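Local coordinates for protein peptidyl tryptophan dihydroxylase (Pseudomonas putida, PDB 7CTQ) that is an FAD-dependent monooxygenase that dihydroxylates a peptidyl tryptophan, a step essential for biogenesis of the tryptophylquinone cofactor of quinohemoprotein amine dehydrogenase, at residues L88-R91 and Q92-D95; A220-A223 and L224-E227; W257-V260 and G261-M265; L293-P296 and E297-G300. One frame throughout, in Å; residues are numbered along the deposited sequence. Where two conformers were deposited one is given.

Overall arrangement
Contacts 1 and 3 border the FAD site from two different parts of the chain: R91 of contact 1 reaches a ribityl oxygen and one phosphate, while D262 of contact 3 bonds to the other phosphate. Their centres lie 21 Å apart and their nearest atoms about 7 Å apart; they do not touch, but both bind FAD. Contact 4 is a helix-to-helix turn on the surface, its centre 19 Å from that of contact 3. Contact 2 caps a short helix against the mixed sheet that also holds strand 87-90 of contact 1, 25 Å away between centres. Contacts 2 and 4 lie on opposite sides of the chain's centre, 56 Å apart between centres, and neither includes an FAD-pocket residue.

Contact 1 (L88-R91 and Q92-D95); sequences LLDR and QRFD. With FAD (flavin-adenine dinucleotide), chain C.
L89 and F94 make the tight, buried part of this passage from strand 87-90 into helix 91-104. Methyl CD2 of L89 lies over one face of the F94 ring, 3.8 Å from its centroid, in a CH-pi contact, and L89 CD1 comes within 3.5 Å of F94 CD1. The F94 ring meets them because its CG is anti to the backbone N (chi1 -165°). R91 runs alongside F94 with its guanidinium almost perpendicular to the ring. Bent at chi2 and chi3, R91 puts NE and NH2 side-on to D95 OD1, at 3.2 and 3.0 Å. That oxygen lies in the guanidinium plane, and the two nitrogens reach it from opposite faces of the carboxylate. R91 NH2 also donates to FAD O1A (2.9 Å) and R91 NH1 to FAD O4' (2.9 Å), while E44 forms a further salt bridge with NH1. D90, also buried, is the N-cap: its OD1 accepts from Q92 N at 3.0 Å, met from above the carboxylate plane. D90 OD2 bonds to R93 N and pairs with R193, though its modelled position is less sure. From this cap partly exposed Q92 and exposed R93 lead out toward solvent. The carboxylates of D95 and E44 probably balance the charge of R91, and D95, as a second-shell residue, is placed to limit the rotation of the guanidinium that holds the cofactor.

Contact 2 (A220-A223 and L224-E227); sequences ADSA and LVTE
The flat groups that join S222 to T226 and A223 to E227 are backbone carbonyls, met at their oxygens by donors tilted a little from the carbonyl planes: T226 N meets S222 O at 3.2 Å and E227 N meets A223 O at 3.0 Å. These two bonds open helix 223-228 just after helix 208-220 has ended. S222 is the N-cap. A chi1 of 171° turns OG away from the serine's own N and over the first turn, where it accepts from V225 N at 3.1 Å, a nearly straight bond. The same OG is hydrogen-bonded to E177 on strand 173-179, so one buried oxygen ties the helix start to the sheet beneath. Replacing S222 with an alanine here would probably leave V225 N without its side-chain cap and E177 without its hydroxyl mate. S222 CB rests 3.6 Å from V225 CG2, the branch lying beside the valine's backbone N, and OG is in van der Waals reach of L224 CB, at 3.5 Å. Beyond the cap, L224 packs against strands 67-76, 173-179 and 182-188, and V225 touches M186 and R232. On the exposed side a water bonds to T226 OG1 (2.8 Å) and gives a weak bond to S222 O. The carboxylate of E177 reaches the amino end of the helix through a hydroxyl, and the positive end of the helix dipole would probably favour its charged form.

Contact 3 (W257-V260 and G261-M265); sequences WIRV and GDAAM. With FAD (flavin-adenine dinucleotide), chain C.
R259 turns its side chain onto A263 through two torsions: CG stands anti to the carbonyl carbon (chi1 -84°), and a bend at chi3 (96°) swings NE toward the backbone of the following turn. The turn leaves strand 257-259, at one edge of the Rossmann-type sheet, and its sequence matches the GD motif of flavoprotein monooxygenases, which lies against the ribityl and pyrophosphate part of FAD. R259 NE donates to A263 O at 2.6 Å. The oxygen lies at the guanidinium edge, close to its plane, but NE stands 42° above the carbonyl plane of A263; NH2 adds a weak bond to the same oxygen and another weak one to P147 O. A lysine in its place, lacking NE and the guanidinium edge, would probably leave A263 O less firmly held and the turn freer to shift from the strand. Underneath, A264 N and M265 N both bond to G261 O, at 2.7 and 3.0 Å, and A264 CB packs 3.6 Å from R259 O. G261 has positive phi, and its CA lies 3.4 Å from FAD O1P, where a side chain would collide with that phosphate oxygen. The next amide, D262 N, donates to FAD O1P at 3.0 Å, while D262 OD2 lies against C3' and C5' of the ribityl chain. S281 OG is hydrogen-bonded to G261 N. A bound water completes the turn by donating to V260 O (2.6 Å) and to FAD O1P (2.7 Å) while accepting from A263 N.

Contact 4 (L293-P296 and E297-G300); sequences LRRP and ERAG
R295 leaves helical phi/psi after helix 285-294, and the chain turns sharply through P296 and E297 with two i to i+3 bonds: R298 N to R295 O at 2.8 Å and A299 N to P296 O at 3.0 Å. E297, exposed, folds back over the turn. Its CG occupies the crowded position between the backbone N and the carbonyl carbon (chi1 67°), and a second bend at chi2 (-89°) brings the carboxylate to R295. Both R295 NE (2.8 Å) and R295 NH2 (3.2 Å) donate to E297 OE2, a side-on grip in the guanidinium plane. NE comes from above the carboxylate plane, 46° out of it, whereas NH2 uses the anti lone pair of OE2. The other oxygen, E297 OE1, lies against the proline ring, 3.4 Å from P296 CD. The whole is a short 3-10 turn linking helix 285-294 to the long helix 299-327, with R298 at the N-cap position of the second. The R298 side chain has two deposited conformers, so its details are less sure. In the one described it runs alongside R295, pointing the same way, with CD over the centre of one face of the R295 guanidinium and NH1 paired with D372; the 3.0 Å approach of its NH2 to R295 NH1, two like charges, is doubtful. E297 probably offsets the charge of R295. A299, buried, touches L292 and Q255, its CB 3.3 Å from P296 O.

Contact 1 (L88-R91 and Q92-D95)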
loop_
_atom_site.group_PDB
_atom_site.type_symbol
_atom_site.label_atom_id
_atom_site.label_comp_id
_atom_site.label_asym_id
_atom_site.label_seq_id
_atom_site.Cartn_x
_atom_site.Cartn_y
_atom_site.Cartn_z
ATOM N N LEU A 88 -0.017 16.893 6.477
ATOM C CA LEU A 88 1.310 16.528 6.014
ATOM C C LEU A 88 1.928 15.618 7.055
ATOM O O LEU A 88 1.756 15.834 8.256
ATOM C CB LEU A 88 2.211 17.755 5.788
ATOM C CG LEU A 88 1.589 19.058 5.277
ATOM C CD1 LEU A 88 2.663 20.130 5.137
ATOM C CD2 LEU A 88 0.839 18.869 3.962
ATOM N N LEU A 89 2.629 14.590 6.600
ATOM C CA LEU A 89 3.242 13.625 7.501
ATOM C C LEU A 89 4.748 13.700 7.336
ATOM O O LEU A 89 5.263 13.494 6.234
ATOM C CB LEU A 89 2.747 12.207 7.223
ATOM C CG LEU A 89 3.391 11.211 8.183
ATOM C CD1 LEU A 89 2.728 11.284 9.554
ATOM C CD2 LEU A 89 3.339 9.813 7.621
ATOM N N ASP A 90 5.456 13.986 8.421
ATOM C CA ASP A 90 6.908 14.050 8.362
ATOM C C ASP A 90 7.438 12.664 8.715
ATOM O O ASP A 90 7.385 12.241 9.876
ATOM C CB ASP A 90 7.443 15.146 9.281
ATOM C CG ASP A 90 8.877 14.905 9.702
ATOM O OD1 ASP A 90 9.680 14.416 8.881
ATOM O OD2 ASP A 90 9.207 15.212 10.852
ATOM N N ARG A 91 7.929 11.954 7.694
ATOM C CA ARG A 91 8.377 10.578 7.861
ATOM C C ARG A 91 9.540 10.457 8.830
ATOM O O ARG A 91 9.727 9.387 9.421
ATOM C CB ARG A 91 8.761 9.992 6.501
ATOM C CG ARG A 91 7.580 9.851 5.552
ATOM C CD ARG A 91 6.495 8.997 6.182
ATOM N NE ARG A 91 7.005 7.690 6.583
ATOM C CZ ARG A 91 6.911 6.595 5.834
ATOM N NH1 ARG A 91 6.318 6.657 4.649
ATOM N NH2 ARG A 91 7.406 5.440 6.268
ATOM N N GLN A 92 10.325 11.523 9.006
ATOM C CA GLN A 92 11.352 11.525 10.044
ATOM C C GLN A 92 10.726 11.329 11.420
ATOM O O GLN A 92 11.057 10.377 12.140
ATOM C CB GLN A 92 12.151 12.829 9.995
ATOM C CG GLN A 92 12.563 13.279 8.599
ATOM C CD GLN A 92 13.037 14.726 8.573
ATOM O OE1 GLN A 92 12.403 15.589 7.962
ATOM N NE2 GLN A 92 14.153 14.996 9.244
ATOM N N ARG A 93 9.811 12.232 11.802
ATOM C CA ARG A 93 9.071 12.064 13.051
ATOM C C ARG A 93 8.338 10.732 13.077
ATOM O O ARG A 93 8.384 10.011 14.081
ATOM C CB ARG A 93 8.068 13.202 13.252
ATOM C CG ARG A 93 8.491 14.343 14.185
ATOM C CD ARG A 93 9.736 15.010 13.638
ATOM N NE ARG A 93 9.906 16.409 14.008
ATOM C CZ ARG A 93 11.056 16.935 14.412
ATOM N NH1 ARG A 93 12.143 16.179 14.508
ATOM N NH2 ARG A 93 11.120 18.222 14.718
ATOM N N PHE A 94 7.677 10.381 11.971
ATOM C CA PHE A 94 6.801 9.212 11.933
ATOM C C PHE A 94 7.557 7.925 12.252
ATOM O O PHE A 94 7.188 7.184 13.171
ATOM C CB PHE A 94 6.139 9.125 10.559
ATOM C CG PHE A 94 4.972 8.193 10.507
ATOM C CD1 PHE A 94 3.856 8.409 11.301
ATOM C CD2 PHE A 94 4.979 7.105 9.655
ATOM C CE1 PHE A 94 2.772 7.552 11.245
ATOM C CE2 PHE A 94 3.898 6.242 9.596
ATOM C CZ PHE A 94 2.795 6.467 10.390
ATOM N N ASP A 95 8.619 7.640 11.494
ATOM C CA ASP A 95 9.310 6.360 11.651
ATOM C C ASP A 95 9.987 6.259 13.012
ATOM O O ASP A 95 9.963 5.198 13.646
ATOM C CB ASP A 95 10.327 6.160 10.524
ATOM C CG ASP A 95 9.739 6.440 9.148
ATOM O OD1 ASP A 95 8.517 6.233 8.969
ATOM O OD2 ASP A 95 10.494 6.867 8.248
HETATM P PA FAD C . 8.655 1.877 4.408
HETATM O O1A FAD C . 7.745 2.905 4.955
HETATM O O2A FAD C . 9.564 2.400 3.306
HETATM O O5B FAD C . 9.412 1.192 5.591
HETATM C C5B FAD C . 10.629 0.452 5.379
HETATM C C4B FAD C . 11.448 0.604 6.633
HETATM O O4B FAD C . 12.574 -0.303 6.576
HETATM C C3B FAD C . 12.027 2.000 6.886
HETATM O O3B FAD C . 11.970 2.311 8.276
HETATM C C2B FAD C . 13.463 1.877 6.360
HETATM O O2B FAD C . 14.384 2.738 7.029
HETATM C C1B FAD C . 13.774 0.425 6.723
HETATM N N9A FAD C . 14.824 -0.235 5.959
HETATM C C8A FAD C . 15.115 -0.134 4.628
HETATM N N7A FAD C . 16.123 -0.870 4.232
HETATM C C5A FAD C . 16.547 -1.477 5.400
HETATM C C6A FAD C . 17.599 -2.372 5.682
HETATM N N6A FAD C . 18.450 -2.831 4.766
HETATM N N1A FAD C . 17.750 -2.798 6.964
HETATM C C2A FAD C . 16.903 -2.344 7.891
HETATM N N3A FAD C . 15.879 -1.497 7.736
HETATM C C4A FAD C . 15.750 -1.100 6.467
HETATM N N1 FAD C . 2.318 7.530 0.784
HETATM C C2 FAD C . 1.386 8.376 1.316
HETATM O O2 FAD C . 0.531 7.983 2.112
HETATM N N3 FAD C . 1.396 9.712 0.970
HETATM C C4 FAD C . 2.286 10.320 0.109
HETATM O O4 FAD C . 2.205 11.526 -0.113
HETATM C C4X FAD C . 3.272 9.417 -0.454
HETATM N N5 FAD C . 4.150 9.910 -1.286
HETATM C C5X FAD C . 5.091 9.047 -1.826
HETATM C C6 FAD C . 6.032 9.554 -2.723
HETATM C C7 FAD C . 6.987 8.727 -3.304
HETATM C C7M FAD C . 7.989 9.308 -4.266
HETATM C C8 FAD C . 7.003 7.359 -2.987
HETATM C C8M FAD C . 8.029 6.437 -3.591
HETATM C C9 FAD C . 6.070 6.851 -2.089
HETATM C C9A FAD C . 5.114 7.680 -1.514
HETATM N N10 FAD C . 4.160 7.193 -0.597
HETATM C C10 FAD C . 3.208 8.035 -0.058
HETATM C "C1'" FAD C . 4.110 5.766 -0.271
HETATM C "C2'" FAD C . 4.654 5.419 1.105
HETATM O "O2'" FAD C . 5.946 5.987 1.315
HETATM C "C3'" FAD C . 4.735 3.897 1.211
HETATM O "O3'" FAD C . 3.501 3.366 0.743
HETATM C "C4'" FAD C . 4.991 3.341 2.609
HETATM O "O4'" FAD C . 5.981 4.109 3.300
HETATM C "C5'" FAD C . 5.406 1.891 2.541
HETATM O "O5'" FAD C . 5.441 1.363 3.875
HETATM P P FAD C . 6.389 0.184 4.247
HETATM O O1P FAD C . 5.996 -1.003 3.354
HETATM O O2P FAD C . 6.385 -0.053 5.717
HETATM O O3P FAD C . 7.812 0.695 3.765
#

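Contact 2 (A220-A223 and L224-E227)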
loop_
_atom_site.group_PDB
_atom_site.type_symbol
_atom_site.label_atom_id
_atom_site.label_comp_id
_atom_site.label_asym_id
_atom_site.label_seq_id
_atom_site.Cartn_x
_atom_site.Cartn_y
_atom_site.Cartn_z
ATOM N N ALA A 220 12.328 26.530 -10.994
ATOM C CA ALA A 220 12.350 27.923 -11.429
ATOM C C ALA A 220 11.225 28.247 -12.402
ATOM O O ALA A 220 10.857 29.418 -12.542
ATOM C CB ALA A 220 13.697 28.248 -12.077
ATOM N N ASP A 221 10.671 27.247 -13.075
ATOM C CA ASP A 221 9.641 27.490 -14.066
ATOM C C ASP A 221 8.238 27.479 -13.477
ATOM O O ASP A 221 7.274 27.726 -14.209
ATOM C CB ASP A 221 9.741 26.451 -15.193
ATOM C CG ASP A 221 10.983 26.642 -16.070
ATOM O OD1 ASP A 221 11.761 27.604 -15.839
ATOM O OD2 ASP A 221 11.186 25.813 -16.991
ATOM N N SER A 222 8.090 27.229 -12.183
ATOM C CA SER A 222 6.779 27.018 -11.580
ATOM C C SER A 222 6.343 28.246 -10.791
ATOM O O SER A 222 6.992 28.613 -9.804
ATOM C CB SER A 222 6.792 25.791 -10.668
ATOM O OG SER A 222 5.581 25.713 -9.932
ATOM N N ALA A 223 5.228 28.864 -11.210
ATOM C CA ALA A 223 4.664 29.978 -10.445
ATOM C C ALA A 223 4.190 29.527 -9.071
ATOM O O ALA A 223 4.206 30.312 -8.114
ATOM C CB ALA A 223 3.512 30.629 -11.216
ATOM N N LEU A 224 3.775 28.264 -8.955
ATOM C CA LEU A 224 3.392 27.715 -7.660
ATOM C C LEU A 224 4.579 27.670 -6.707
ATOM O O LEU A 224 4.453 28.043 -5.536
ATOM C CB LEU A 224 2.801 26.316 -7.854
ATOM C CG LEU A 224 1.586 25.894 -7.037
ATOM C CD1 LEU A 224 0.644 27.068 -6.783
ATOM C CD2 LEU A 224 0.865 24.793 -7.788
ATOM N N VAL A 225 5.738 27.212 -7.189
ATOM C CA VAL A 225 6.945 27.213 -6.359
ATOM C C VAL A 225 7.250 28.627 -5.862
ATOM O O VAL A 225 7.589 28.833 -4.686
ATOM C CB VAL A 225 8.132 26.615 -7.147
ATOM C CG1 VAL A 225 9.445 26.923 -6.459
ATOM C CG2 VAL A 225 7.972 25.104 -7.306
ATOM N N THR A 226 7.099 29.626 -6.737
ATOM C CA THR A 226 7.416 31.008 -6.366
ATOM C C THR A 226 6.506 31.498 -5.247
ATOM O O THR A 226 6.976 32.039 -4.237
ATOM C CB THR A 226 7.304 31.922 -7.592
ATOM O OG1 THR A 226 8.276 31.541 -8.575
ATOM C CG2 THR A 226 7.550 33.368 -7.205
ATOM N N GLU A 227 5.194 31.304 -5.412
ATOM C CA GLU A 227 4.229 31.723 -4.401
ATOM C C GLU A 227 4.502 31.052 -3.064
ATOM O O GLU A 227 4.635 31.721 -2.034
ATOM C CB GLU A 227 2.811 31.405 -4.874
ATOM C CG GLU A 227 1.720 32.028 -4.018
ATOM C CD GLU A 227 0.406 32.199 -4.762
ATOM O OE1 GLU A 227 -0.347 33.146 -4.436
ATOM O OE2 GLU A 227 0.122 31.382 -5.666
HETATM O O HOH W 1 10.067 29.358 -8.841
#

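Contact 3 (W257-V260 and G261-M265)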
loop_
_atom_site.group_PDB
_atom_site.type_symbol
_atom_site.label_atom_id
_atom_site.label_comp_id
_atom_site.label_asym_id
_atom_site.label_seq_id
_atom_site.Cartn_x
_atom_site.Cartn_y
_atom_site.Cartn_z
ATOM N N TRP A 257 8.258 -17.320 5.401
ATOM C CA TRP A 257 8.492 -15.896 5.215
ATOM C C TRP A 257 7.299 -15.273 4.509
ATOM O O TRP A 257 6.475 -15.962 3.899
ATOM C CB TRP A 257 9.788 -15.620 4.439
ATOM C CG TRP A 257 9.809 -16.121 3.024
ATOM C CD1 TRP A 257 10.225 -17.351 2.597
ATOM C CD2 TRP A 257 9.418 -15.398 1.845
ATOM N NE1 TRP A 257 10.111 -17.437 1.228
ATOM C CE2 TRP A 257 9.614 -16.255 0.744
ATOM C CE3 TRP A 257 8.913 -14.118 1.617
ATOM C CZ2 TRP A 257 9.324 -15.872 -0.561
ATOM C CZ3 TRP A 257 8.622 -13.738 0.315
ATOM C CH2 TRP A 257 8.827 -14.614 -0.756
ATOM N N ILE A 258 7.231 -13.957 4.593
ATOM C CA ILE A 258 6.160 -13.214 3.944
ATOM C C ILE A 258 6.681 -11.816 3.662
ATOM O O ILE A 258 7.468 -11.265 4.438
ATOM C CB ILE A 258 4.878 -13.210 4.813
ATOM C CG1 ILE A 258 3.661 -12.799 3.984
ATOM C CG2 ILE A 258 5.009 -12.298 6.063
ATOM C CD1 ILE A 258 2.382 -12.871 4.775
ATOM N N ARG A 259 6.282 -11.265 2.523
ATOM C CA ARG A 259 6.486 -9.858 2.228
ATOM C C ARG A 259 5.201 -9.076 2.482
ATOM O O ARG A 259 4.103 -9.526 2.135
ATOM C CB ARG A 259 6.941 -9.661 0.776
ATOM C CG ARG A 259 8.440 -9.843 0.581
ATOM C CD ARG A 259 8.803 -10.117 -0.859
ATOM N NE ARG A 259 9.191 -8.900 -1.561
ATOM C CZ ARG A 259 10.438 -8.605 -1.908
ATOM N NH1 ARG A 259 11.426 -9.434 -1.617
ATOM N NH2 ARG A 259 10.693 -7.479 -2.554
ATOM N N VAL A 260 5.350 -7.888 3.073
ATOM C CA VAL A 260 4.233 -6.992 3.335
ATOM C C VAL A 260 4.606 -5.593 2.884
ATOM O O VAL A 260 5.781 -5.259 2.709
ATOM C CB VAL A 260 3.804 -6.976 4.818
ATOM C CG1 VAL A 260 3.269 -8.335 5.224
ATOM C CG2 VAL A 260 4.970 -6.550 5.722
ATOM N N GLY A 261 3.576 -4.775 2.678
ATOM C CA GLY A 261 3.829 -3.391 2.324
ATOM C C GLY A 261 4.394 -3.228 0.923
ATOM O O GLY A 261 4.120 -4.016 0.009
ATOM N N ASP A 262 5.198 -2.167 0.762
ATOM C CA ASP A 262 5.843 -1.869 -0.517
ATOM C C ASP A 262 6.696 -3.030 -1.021
ATOM O O ASP A 262 6.866 -3.198 -2.236
ATOM C CB ASP A 262 6.718 -0.616 -0.381
ATOM C CG ASP A 262 5.953 0.676 -0.603
ATOM O OD1 ASP A 262 4.708 0.624 -0.717
ATOM O OD2 ASP A 262 6.607 1.750 -0.662
ATOM N N ALA A 263 7.265 -3.817 -0.107
ATOM C CA ALA A 263 7.980 -5.018 -0.511
ATOM C C ALA A 263 7.075 -6.012 -1.223
ATOM O O ALA A 263 7.572 -6.857 -1.975
ATOM C CB ALA A 263 8.604 -5.695 0.696
ATOM N N ALA A 264 5.765 -5.951 -0.983
ATOM C CA ALA A 264 4.844 -6.858 -1.658
ATOM C C ALA A 264 4.260 -6.216 -2.908
ATOM O O ALA A 264 4.251 -6.830 -3.984
ATOM C CB ALA A 264 3.726 -7.292 -0.701
ATOM N N MET A 265 3.778 -4.988 -2.774
ATOM C CA MET A 265 3.160 -4.255 -3.864
ATOM C C MET A 265 3.205 -2.768 -3.562
ATOM O O MET A 265 3.011 -2.342 -2.421
ATOM C CB MET A 265 1.703 -4.687 -4.075
ATOM C CG MET A 265 0.873 -4.753 -2.795
ATOM S SD MET A 265 -0.380 -3.469 -2.583
ATOM C CE MET A 265 -0.021 -2.379 -3.937
HETATM P PA FAD C . 8.655 1.877 4.408
HETATM O O1A FAD C . 7.745 2.905 4.955
HETATM O O2A FAD C . 9.564 2.400 3.306
HETATM O O5B FAD C . 9.412 1.192 5.591
HETATM C C5B FAD C . 10.629 0.452 5.379
HETATM C C4B FAD C . 11.448 0.604 6.633
HETATM O O4B FAD C . 12.574 -0.303 6.576
HETATM C C3B FAD C . 12.027 2.000 6.886
HETATM O O3B FAD C . 11.970 2.311 8.276
HETATM C C2B FAD C . 13.463 1.877 6.360
HETATM O O2B FAD C . 14.384 2.738 7.029
HETATM C C1B FAD C . 13.774 0.425 6.723
HETATM N N9A FAD C . 14.824 -0.235 5.959
HETATM C C8A FAD C . 15.115 -0.134 4.628
HETATM N N7A FAD C . 16.123 -0.870 4.232
HETATM C C5A FAD C . 16.547 -1.477 5.400
HETATM C C6A FAD C . 17.599 -2.372 5.682
HETATM N N6A FAD C . 18.450 -2.831 4.766
HETATM N N1A FAD C . 17.750 -2.798 6.964
HETATM C C2A FAD C . 16.903 -2.344 7.891
HETATM N N3A FAD C . 15.879 -1.497 7.736
HETATM C C4A FAD C . 15.750 -1.100 6.467
HETATM N N1 FAD C . 2.318 7.530 0.784
HETATM C C2 FAD C . 1.386 8.376 1.316
HETATM O O2 FAD C . 0.531 7.983 2.112
HETATM N N3 FAD C . 1.396 9.712 0.970
HETATM C C4 FAD C . 2.286 10.320 0.109
HETATM O O4 FAD C . 2.205 11.526 -0.113
HETATM C C4X FAD C . 3.272 9.417 -0.454
HETATM N N5 FAD C . 4.150 9.910 -1.286
HETATM C C5X FAD C . 5.091 9.047 -1.826
HETATM C C6 FAD C . 6.032 9.554 -2.723
HETATM C C7 FAD C . 6.987 8.727 -3.304
HETATM C C7M FAD C . 7.989 9.308 -4.266
HETATM C C8 FAD C . 7.003 7.359 -2.987
HETATM C C8M FAD C . 8.029 6.437 -3.591
HETATM C C9 FAD C . 6.070 6.851 -2.089
HETATM C C9A FAD C . 5.114 7.680 -1.514
HETATM N N10 FAD C . 4.160 7.193 -0.597
HETATM C C10 FAD C . 3.208 8.035 -0.058
HETATM C "C1'" FAD C . 4.110 5.766 -0.271
HETATM C "C2'" FAD C . 4.654 5.419 1.105
HETATM O "O2'" FAD C . 5.946 5.987 1.315
HETATM C "C3'" FAD C . 4.735 3.897 1.211
HETATM O "O3'" FAD C . 3.501 3.366 0.743
HETATM C "C4'" FAD C . 4.991 3.341 2.609
HETATM O "O4'" FAD C . 5.981 4.109 3.300
HETATM C "C5'" FAD C . 5.406 1.891 2.541
HETATM O "O5'" FAD C . 5.441 1.363 3.875
HETATM P P FAD C . 6.389 0.184 4.247
HETATM O O1P FAD C . 5.996 -1.003 3.354
HETATM O O2P FAD C . 6.385 -0.053 5.717
HETATM O O3P FAD C . 7.812 0.695 3.765
HETATM O O HOH W 2 7.420 -3.258 2.995
#

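Contact 4 (L293-P296 and E297-G300)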
loop_
_atom_site.group_PDB
_atom_site.type_symbol
_atom_site.label_atom_id
_atom_site.label_comp_id
_atom_site.label_asym_id
_atom_site.label_seq_id
_atom_site.Cartn_x
_atom_site.Cartn_y
_atom_site.Cartn_z
ATOM N N LEU A 293 2.409 -21.091 10.835
ATOM C CA LEU A 293 3.050 -21.560 12.062
ATOM C C LEU A 293 2.232 -22.608 12.810
ATOM O O LEU A 293 2.807 -23.590 13.293
ATOM C CB LEU A 293 3.333 -20.373 12.982
ATOM C CG LEU A 293 4.331 -19.373 12.393
ATOM C CD1 LEU A 293 4.446 -18.131 13.248
ATOM C CD2 LEU A 293 5.693 -20.020 12.206
ATOM N N ARG A 294 0.912 -22.431 12.910
ATOM C CA ARG A 294 0.031 -23.345 13.634
ATOM C C ARG A 294 -0.470 -24.515 12.795
ATOM O O ARG A 294 -0.685 -25.604 13.338
ATOM C CB ARG A 294 -1.187 -22.595 14.189
ATOM C CG ARG A 294 -0.869 -21.540 15.233
ATOM C CD ARG A 294 0.143 -22.034 16.258
ATOM N NE ARG A 294 0.125 -21.168 17.429
ATOM C CZ ARG A 294 1.198 -20.826 18.134
ATOM N NH1 ARG A 294 2.397 -21.288 17.794
ATOM N NH2 ARG A 294 1.067 -20.018 19.183
ATOM N N ARG A 295 -0.706 -24.329 11.499
ATOM C CA ARG A 295 -1.100 -25.432 10.621
ATOM C C ARG A 295 -0.249 -25.392 9.348
ATOM O O ARG A 295 -0.750 -25.146 8.241
ATOM C CB ARG A 295 -2.610 -25.396 10.351
ATOM C CG ARG A 295 -3.462 -25.693 11.639
ATOM C CD ARG A 295 -4.874 -26.288 11.360
ATOM N NE ARG A 295 -4.810 -27.575 10.683
ATOM C CZ ARG A 295 -5.852 -28.232 10.175
ATOM N NH1 ARG A 295 -7.083 -27.733 10.244
ATOM N NH2 ARG A 295 -5.664 -29.397 9.577
ATOM N N PRO A 296 1.060 -25.650 9.477
ATOM C CA PRO A 296 1.945 -25.573 8.301
ATOM C C PRO A 296 1.537 -26.516 7.176
ATOM O O PRO A 296 1.872 -26.243 6.015
ATOM C CB PRO A 296 3.330 -25.928 8.873
ATOM C CG PRO A 296 3.011 -26.812 10.051
ATOM C CD PRO A 296 1.762 -26.178 10.659
ATOM N N GLU A 297 0.800 -27.594 7.476
ATOM C CA GLU A 297 0.237 -28.460 6.440
ATOM C C GLU A 297 -0.664 -27.691 5.471
ATOM O O GLU A 297 -0.934 -28.180 4.366
ATOM C CB GLU A 297 -0.531 -29.631 7.089
ATOM C CG GLU A 297 -1.819 -29.264 7.862
ATOM C CD GLU A 297 -1.569 -28.944 9.337
ATOM O OE1 GLU A 297 -0.435 -28.540 9.678
ATOM O OE2 GLU A 297 -2.499 -29.099 10.164
ATOM N N ARG A 298 -1.111 -26.493 5.857
ATOM C CA ARG A 298 -1.971 -25.650 5.034
ATOM C C ARG A 298 -1.223 -24.463 4.431
ATOM O O ARG A 298 -1.848 -23.465 4.062
ATOM C CB ARG A 298 -3.167 -25.171 5.860
ATOM C CG ARG A 298 -3.807 -26.280 6.682
ATOM C CD ARG A 298 -5.239 -25.959 7.076
ATOM N NE ARG A 298 -6.223 -26.635 6.228
ATOM C CZ ARG A 298 -7.502 -26.794 6.553
ATOM N NH1 ARG A 298 -8.329 -27.413 5.721
ATOM N NH2 ARG A 298 -7.955 -26.343 7.714
ATOM N N ALA A 299 0.104 -24.560 4.312
ATOM C CA ALA A 299 0.887 -23.460 3.756
ATOM C C ALA A 299 0.483 -23.136 2.313
ATOM O O ALA A 299 0.515 -21.971 1.900
ATOM C CB ALA A 299 2.378 -23.802 3.819
ATOM N N GLY A 300 0.164 -24.155 1.512
ATOM C CA GLY A 300 -0.264 -23.878 0.150
ATOM C C GLY A 300 -1.458 -22.942 0.116
ATOM O O GLY A 300 -1.460 -21.936 -0.604
#